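PDB 5N7Q: putative cathepsin d from Ixodes ricinus, which probably cleaves peptide bonds within proteins as an aspartic endopeptidase of the pepsin-like A1 family, here in complex with the inhibitor pepstatin A. Local coordinates for residues T37-N41 with I132-V137. Sequence-based numbering, arbitrary orientation.
Sequences TGSAN and IAVDGV
Ala40 and Ala133 mark the nearest approach of two irregular backbone segments, their CA atoms 4.7 Å apart. Residues 37-41 continue the Asp-Thr-Gly signature of a pepsin-like aspartic protease, directly after the predicted catalytic Asp36; residues 132-137 belong to the loop between strand 123-126 and helix 140-146. Within the second segment, residues 133-136 form a type II beta turn closed by Gly136 N bonding to Ala133 O, with Asp135 at positive phi. The Asn41 amide grips both the N-H and the C=O of Val134. Its OD1 accepts from Val134 N (2.9 Å), the N-H arriving in the carbonyl plane on a lone pair, while ND2 donates to Val134 O at 3.0 Å. The second bond is the straighter one, 166° at the hydrogen, and Val134 O lies almost in the amide plane. With CG anti to its own carbonyl carbon (chi1 -71°), the amide is set so that both its oxygen and its nitrogen bond to Val134, and the paired bonds fix which end is which. Val137 CG2 packs against ND2 at 3.5 Å, the two side chains crossing at about a right angle. Ala40 CB lies 3.8 Å from Ala133 CB and also meets CG1 of Ile132, whose CD1 reaches along to the backbone of Gly38 and Ser39. Asn41 and Ala40 thus tie the loop after Asp36 to the 132-137 segment. Ser39 OG hydrogen-bonds to Asp36 and the Gly38 backbone to the bound peptide, which places this loop at the predicted active site; Thr37 OG1 bonds to Ala226 O and Thr228 N around the second predicted catalytic aspartate, Asp227. A water donates to both Ala40 O and Val137 O, each 2.8 Å from its oxygen.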
loop_
_atom_site.group_PDB
_atom_site.type_symbol
_atom_site.label_atom_id
_atom_site.label_comp_id
_atom_site.label_asym_id
_atom_site.label_seq_id
_atom_site.Cartn_x
_atom_site.Cartn_y
_atom_site.Cartn_z
ATOM N N THR A 37 -2.771 2.992 0.639
ATOM C CA THR A 37 -3.994 2.901 1.435
ATOM C C THR A 37 -3.775 2.850 2.942
ATOM O O THR A 37 -4.760 2.843 3.688
ATOM C CB THR A 37 -4.906 1.755 0.977
ATOM O OG1 THR A 37 -4.211 0.518 1.144
ATOM C CG2 THR A 37 -5.327 1.926 -0.474
ATOM N N GLY A 38 -2.515 2.800 3.387
ATOM C CA GLY A 38 -2.148 2.876 4.800
ATOM C C GLY A 38 -1.774 4.211 5.370
ATOM O O GLY A 38 -1.304 4.274 6.488
ATOM N N SER A 39 -2.006 5.290 4.617
ATOM C CA SER A 39 -1.775 6.635 5.096
ATOM C C SER A 39 -2.695 7.574 4.341
ATOM O O SER A 39 -3.319 7.146 3.376
ATOM C CB SER A 39 -0.309 7.035 4.957
ATOM O OG SER A 39 0.055 7.243 3.597
ATOM N N ALA A 40 -2.815 8.818 4.814
ATOM C CA ALA A 40 -3.829 9.754 4.280
ATOM C C ALA A 40 -3.259 11.047 3.686
ATOM O O ALA A 40 -4.029 11.838 3.145
ATOM C CB ALA A 40 -4.889 10.074 5.327
ATOM N N ASN A 41 -1.942 11.229 3.728
ATOM C CA ASN A 41 -1.309 12.493 3.301
ATOM C C ASN A 41 -0.635 12.358 1.947
ATOM O O ASN A 41 -0.097 11.281 1.616
ATOM C CB ASN A 41 -0.268 12.939 4.324
ATOM C CG ASN A 41 -0.897 13.417 5.608
ATOM O OD1 ASN A 41 -1.245 12.609 6.451
ATOM N ND2 ASN A 41 -1.091 14.734 5.734
ATOM N N ILE A 132 -7.175 9.980 9.828
ATOM C CA ILE A 132 -5.750 9.817 10.197
ATOM C C ILE A 132 -4.799 10.744 9.429
ATOM O O ILE A 132 -3.597 10.612 9.569
ATOM C CB ILE A 132 -5.281 8.343 10.109
ATOM C CG1 ILE A 132 -5.314 7.833 8.676
ATOM C CG2 ILE A 132 -6.159 7.477 11.000
ATOM C CD1 ILE A 132 -4.581 6.524 8.470
ATOM N N ALA A 133 -5.340 11.686 8.663
ATOM C CA ALA A 133 -4.488 12.657 7.960
ATOM C C ALA A 133 -3.778 13.577 8.956
ATOM O O ALA A 133 -4.424 14.246 9.771
ATOM C CB ALA A 133 -5.304 13.481 6.996
ATOM N N VAL A 134 -2.460 13.622 8.851
ATOM C CA VAL A 134 -1.645 14.545 9.640
ATOM C C VAL A 134 -2.043 15.965 9.250
ATOM O O VAL A 134 -2.235 16.270 8.083
ATOM C CB VAL A 134 -0.153 14.246 9.445
ATOM C CG1 VAL A 134 0.723 15.316 10.079
ATOM C CG2 VAL A 134 0.198 12.893 10.021
ATOM N N ASP A 135 -2.200 16.798 10.278
ATOM C CA ASP A 135 -2.689 18.168 10.162
ATOM C C ASP A 135 -4.140 18.306 9.674
ATOM O O ASP A 135 -4.567 19.402 9.400
ATOM C CB ASP A 135 -1.772 19.032 9.280
ATOM C CG ASP A 135 -0.402 19.329 9.902
ATOM O OD1 ASP A 135 -0.063 18.889 11.018
ATOM O OD2 ASP A 135 0.359 20.074 9.226
ATOM N N GLY A 136 -4.892 17.202 9.584
ATOM C CA GLY A 136 -6.292 17.267 9.188
ATOM C C GLY A 136 -6.537 17.729 7.766
ATOM O O GLY A 136 -7.628 18.145 7.420
ATOM N N VAL A 137 -5.508 17.681 6.939
ATOM C CA VAL A 137 -5.622 18.142 5.558
ATOM C C VAL A 137 -6.378 17.119 4.732
ATOM O O VAL A 137 -6.222 15.897 4.939
ATOM C CB VAL A 137 -4.254 18.467 4.923
ATOM C CG1 VAL A 137 -3.677 19.745 5.537
ATOM C CG2 VAL A 137 -3.253 17.350 5.037
HETATM O O HOH W 1 -4.250 14.578 3.373
#